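Local coordinates for protein lysyl-trna-dependent l-ysyl-phosphatidylgycerol synthase (Bacillus licheniformis, PDB 4V36) that transfers lysine from lysyl-tRNA to the membrane lipid phosphatidylglycerol, a modification associated with bacterial resistance, at residues I196-L199 and E205-A208; I221-M226 and I242-W247. All coordinates share one frame; numbering follows the deposited sequence.

Contact 1 of 2, residues I196-L199 and E205-A208; sequences IAVL and EIVA
Leu199 faces both Val207 and Ala208, a classic beta bulge in the antiparallel hairpin of strands 196-200 and 206-213. Two backbone hydrogen bonds hold the bulge. Leu199 N donates to Ala208 O at 2.9 Å, and Val207 N donates in turn to Leu199 O, also at 2.9 Å, so both polar backbone atoms of Leu199 are used, each by a different residue of the bulge. The axes of the two short segments make an angle of 108°, and the hairpin goes on pairing beyond them through a backbone bond between Ala197 and Met210. Leu199, which has the most surface buried here, places its CB beside Ala208 CB at 4.0 Å on one face of the sheet. Its CG lies anti to the backbone N (chi1 -173°), and the branch CD2 runs on to reach Val207 CG2 at 4.2 Å. That face is covered by helix 236-251, with Leu240 touching both Leu199 and Ala208. Val198 contributes from its own side: its CA lies 3.3 Å from Ala208 O, a bent CA-H...O contact, so this carbonyl meets the backbone N-H of Leu199 and the CA of Val198 together. Val198 CB also meets the CG2 branch of Ile206, and Phe161 of helix 159-173 packs against both residues. Just before the second strand, Glu205 points its CB away from 196-199, and its OE2 forms a salt bridge with Lys231. In Val207, CG1 is anti to the carbonyl carbon (chi1 -56°), which leaves CG2 between the backbone N and that carbon, within 3.3 Å of Leu199 O.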
# COMPACT_ATOMS: atom_id res chain seq x y z
N ILE A 196 -14.37 0.12 7.49
CA ILE A 196 -14.10 -1.28 7.23
C ILE A 196 -15.24 -1.91 6.45
O ILE A 196 -16.39 -1.90 6.89
CB ILE A 196 -13.87 -2.08 8.52
CG1 ILE A 196 -12.60 -1.59 9.23
CG2 ILE A 196 -13.75 -3.56 8.22
CD1 ILE A 196 -12.30 -2.32 10.52
N ALA A 197 -14.92 -2.46 5.28
CA ALA A 197 -15.91 -3.13 4.45
C ALA A 197 -15.91 -4.62 4.74
O ALA A 197 -14.85 -5.25 4.79
CB ALA A 197 -15.63 -2.88 2.98
N VAL A 198 -17.09 -5.19 4.95
CA VAL A 198 -17.20 -6.61 5.26
C VAL A 198 -18.12 -7.34 4.29
O VAL A 198 -19.01 -6.74 3.68
CB VAL A 198 -17.72 -6.84 6.70
CG1 VAL A 198 -16.74 -6.28 7.72
CG2 VAL A 198 -19.10 -6.21 6.87
N LEU A 199 -17.89 -8.64 4.14
CA LEU A 199 -18.76 -9.49 3.36
C LEU A 199 -19.40 -10.54 4.26
O LEU A 199 -18.70 -11.37 4.86
CB LEU A 199 -18.00 -10.17 2.22
CG LEU A 199 -18.87 -10.95 1.22
CD1 LEU A 199 -19.73 -9.99 0.41
CD2 LEU A 199 -18.02 -11.82 0.31
N GLU A 205 -22.84 -14.06 8.97
CA GLU A 205 -21.48 -14.34 9.42
C GLU A 205 -20.46 -13.67 8.52
O GLU A 205 -20.45 -13.87 7.30
CB GLU A 205 -21.23 -15.85 9.46
CG GLU A 205 -19.84 -16.21 9.97
CD GLU A 205 -19.57 -17.70 9.90
OE1 GLU A 205 -20.38 -18.43 9.29
OE2 GLU A 205 -18.53 -18.14 10.45
N ILE A 206 -19.59 -12.86 9.12
CA ILE A 206 -18.52 -12.18 8.40
C ILE A 206 -17.50 -13.18 7.88
O ILE A 206 -16.85 -13.88 8.67
CB ILE A 206 -17.82 -11.14 9.28
CG1 ILE A 206 -18.83 -10.11 9.80
CG2 ILE A 206 -16.70 -10.45 8.52
CD1 ILE A 206 -18.22 -9.06 10.71
N VAL A 207 -17.34 -13.25 6.56
CA VAL A 207 -16.40 -14.18 5.96
C VAL A 207 -15.22 -13.47 5.31
O VAL A 207 -14.26 -14.11 4.88
CB VAL A 207 -17.08 -15.07 4.90
CG1 VAL A 207 -18.26 -15.81 5.52
CG2 VAL A 207 -17.53 -14.24 3.71
N ALA A 208 -15.29 -12.14 5.24
CA ALA A 208 -14.22 -11.34 4.65
C ALA A 208 -14.30 -9.89 5.09
O ALA A 208 -15.38 -9.38 5.38
CB ALA A 208 -14.27 -11.43 3.13

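Contact 2 of 2, residues I221-M226 and I242-W247; sequences ISIDLM and IYLFQW. With LYN (2,6-diamino-hexanoic acid amide), chain C.
Ile223 and Leu244 form the tight part of this contact, meeting methyl to methyl as their side chains cross obliquely. Leu244 CD1 touches both branches of the isoleucine, lying 3.7 Å from Ile223 CG2 and 3.8 Å from Ile223 CD1. With CG1 of Ile223 set between its backbone N and carbonyl carbon (chi1 60°), both branch ends reach that one methyl. Phe256 of strand 255-261 packs on both residues. Met226 adds a looser touch from farther along the chain, its CE 4.4 Å from Leu244 CD1. The segments belong to a beta-alpha-beta unit in which strand 220-228 leads through helix 236-251 to strand 255-261, so Leu244 projects from the helix onto the strand that precedes it. Toward partly exposed Trp247 the packing thins to a single approach: Ile221 CD1 reaches CZ3 of the indole at 3.9 Å, at the ring edge and near its plane, the two side chains crossing at about a right angle. The chain turns a corner at Asp224, and Asp224, Leu225 and Met226 line the pocket of the lysine amide. There Leu225 CG lies 4.0 Å from CA of the bound ligand, and Leu225 CD1 comes near the ligand's amide nitrogen NT. Asp224 is held by Tyr190, whose OH hydrogen-bonds to Asp224 OD2, while Asn211 OD1 accepts the N-H of Leu225.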
# COMPACT_ATOMS: atom_id res chain seq x y z
N ILE A 221 -9.75 5.89 -4.25
CA ILE A 221 -9.66 5.17 -2.99
C ILE A 221 -8.91 3.87 -3.19
O ILE A 221 -8.55 3.50 -4.31
CB ILE A 221 -11.04 4.86 -2.40
CG1 ILE A 221 -11.94 4.20 -3.45
CG2 ILE A 221 -11.69 6.11 -1.85
CD1 ILE A 221 -13.26 3.70 -2.92
N SER A 222 -8.67 3.17 -2.08
CA SER A 222 -8.06 1.85 -2.13
C SER A 222 -8.25 1.14 -0.81
O SER A 222 -8.82 1.69 0.13
CB SER A 222 -6.57 1.94 -2.46
OG SER A 222 -5.78 1.85 -1.28
N ILE A 223 -7.77 -0.10 -0.74
CA ILE A 223 -7.80 -0.85 0.50
C ILE A 223 -6.38 -1.23 0.89
O ILE A 223 -5.44 -1.09 0.09
CB ILE A 223 -8.66 -2.12 0.38
CG1 ILE A 223 -8.11 -3.02 -0.72
CG2 ILE A 223 -10.10 -1.75 0.09
CD1 ILE A 223 -8.88 -4.30 -0.89
N ASP A 224 -6.22 -1.71 2.11
CA ASP A 224 -4.92 -2.13 2.60
C ASP A 224 -4.95 -3.63 2.87
O ASP A 224 -4.26 -4.41 2.22
CB ASP A 224 -4.53 -1.35 3.86
CG ASP A 224 -3.15 -1.70 4.36
OD1 ASP A 224 -2.34 -2.25 3.59
OD2 ASP A 224 -2.88 -1.41 5.55
N LEU A 225 -5.78 -4.02 3.83
CA LEU A 225 -5.97 -5.43 4.16
C LEU A 225 -7.15 -6.00 3.39
O LEU A 225 -8.18 -5.35 3.24
CB LEU A 225 -6.18 -5.62 5.66
CG LEU A 225 -4.97 -5.63 6.60
CD1 LEU A 225 -4.28 -4.27 6.66
CD2 LEU A 225 -5.39 -6.08 7.99
N MET A 226 -6.99 -7.22 2.89
CA MET A 226 -8.10 -7.99 2.34
C MET A 226 -7.96 -9.44 2.79
O MET A 226 -7.12 -10.18 2.28
CB MET A 226 -8.14 -7.91 0.81
CG MET A 226 -9.15 -8.87 0.19
SD MET A 226 -9.20 -8.86 -1.61
CE MET A 226 -10.23 -7.43 -1.93
N ILE A 242 -15.28 -6.47 -7.02
CA ILE A 242 -16.50 -6.12 -7.74
C ILE A 242 -17.45 -5.35 -6.83
O ILE A 242 -17.99 -4.31 -7.22
CB ILE A 242 -17.21 -7.37 -8.29
CG1 ILE A 242 -16.37 -8.02 -9.39
CG2 ILE A 242 -18.59 -7.01 -8.84
CD1 ILE A 242 -16.93 -9.35 -9.88
N TYR A 243 -17.65 -5.85 -5.62
CA TYR A 243 -18.47 -5.16 -4.63
C TYR A 243 -17.87 -3.82 -4.25
O TYR A 243 -18.58 -2.83 -4.06
CB TYR A 243 -18.66 -6.02 -3.38
CG TYR A 243 -19.65 -7.16 -3.55
CD1 TYR A 243 -20.98 -6.91 -3.84
CD2 TYR A 243 -19.25 -8.48 -3.39
CE1 TYR A 243 -21.89 -7.94 -3.99
CE2 TYR A 243 -20.14 -9.52 -3.54
CZ TYR A 243 -21.46 -9.25 -3.83
OH TYR A 243 -22.36 -10.28 -3.98
N LEU A 244 -16.54 -3.78 -4.13
CA LEU A 244 -15.83 -2.54 -3.80
C LEU A 244 -16.00 -1.49 -4.89
O LEU A 244 -16.26 -0.32 -4.59
CB LEU A 244 -14.35 -2.82 -3.58
CG LEU A 244 -13.93 -3.29 -2.19
CD1 LEU A 244 -12.45 -3.62 -2.15
CD2 LEU A 244 -14.27 -2.24 -1.15
N PHE A 245 -15.85 -1.91 -6.14
CA PHE A 245 -15.97 -0.99 -7.27
C PHE A 245 -17.40 -0.47 -7.41
O PHE A 245 -17.62 0.68 -7.81
CB PHE A 245 -15.53 -1.66 -8.57
CG PHE A 245 -14.07 -2.02 -8.61
CD1 PHE A 245 -13.19 -1.53 -7.65
CD2 PHE A 245 -13.57 -2.85 -9.60
CE1 PHE A 245 -11.85 -1.86 -7.69
CE2 PHE A 245 -12.23 -3.19 -9.64
CZ PHE A 245 -11.37 -2.69 -8.68
N GLN A 246 -18.37 -1.31 -7.07
CA GLN A 246 -19.77 -0.92 -7.09
C GLN A 246 -20.04 0.15 -6.03
O GLN A 246 -20.71 1.15 -6.29
CB GLN A 246 -20.68 -2.12 -6.87
CG GLN A 246 -22.15 -1.77 -6.74
CD GLN A 246 -23.02 -2.97 -6.44
OE1 GLN A 246 -22.52 -4.08 -6.24
NE2 GLN A 246 -24.33 -2.77 -6.42
N TRP A 247 -19.51 -0.08 -4.84
CA TRP A 247 -19.68 0.85 -3.73
C TRP A 247 -18.95 2.16 -3.99
O TRP A 247 -19.48 3.24 -3.71
CB TRP A 247 -19.18 0.21 -2.43
CG TRP A 247 -19.27 1.12 -1.24
CD1 TRP A 247 -20.34 1.29 -0.41
CD2 TRP A 247 -18.24 1.98 -0.74
NE1 TRP A 247 -20.04 2.21 0.57
CE2 TRP A 247 -18.76 2.65 0.39
CE3 TRP A 247 -16.93 2.26 -1.14
CZ2 TRP A 247 -18.01 3.57 1.12
CZ3 TRP A 247 -16.19 3.18 -0.42
CH2 TRP A 247 -16.73 3.82 0.70
N LYN C . -3.83 -8.27 3.72
CA LYN C . -2.57 -7.92 4.34
CB LYN C . -1.60 -9.09 4.23
CG LYN C . -0.22 -8.77 4.79
CD LYN C . 0.45 -10.01 5.35
CE LYN C . 0.68 -11.06 4.27
NZ LYN C . 1.31 -12.27 4.87
C LYN C . -1.98 -6.71 3.66
O LYN C . -2.03 -6.62 2.44
NT LYN C . -1.45 -5.75 4.41

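In the fold
Both contacts are buried, but their chemistry differs with their place in the fold. Contact 1 combines main-chain hydrogen bonds with apolar side-chain contacts between neighbouring strands of a hairpin; contact 2 is apolar side-chain packing of a helix on a strand. Strands 206-213 and 220-228 are sheet neighbours and follow each other in the chain, and helix 236-251 serves both contacts, covering the hairpin as well as the strand. Their centres are about 12 Å apart, and the contacts touch where Leu199 CD1 packs 4.0 Å from Tyr243 CE2. Contact 2 lies nearer the middle of the chain and includes ligand-pocket residues, whereas contact 1 is farther out.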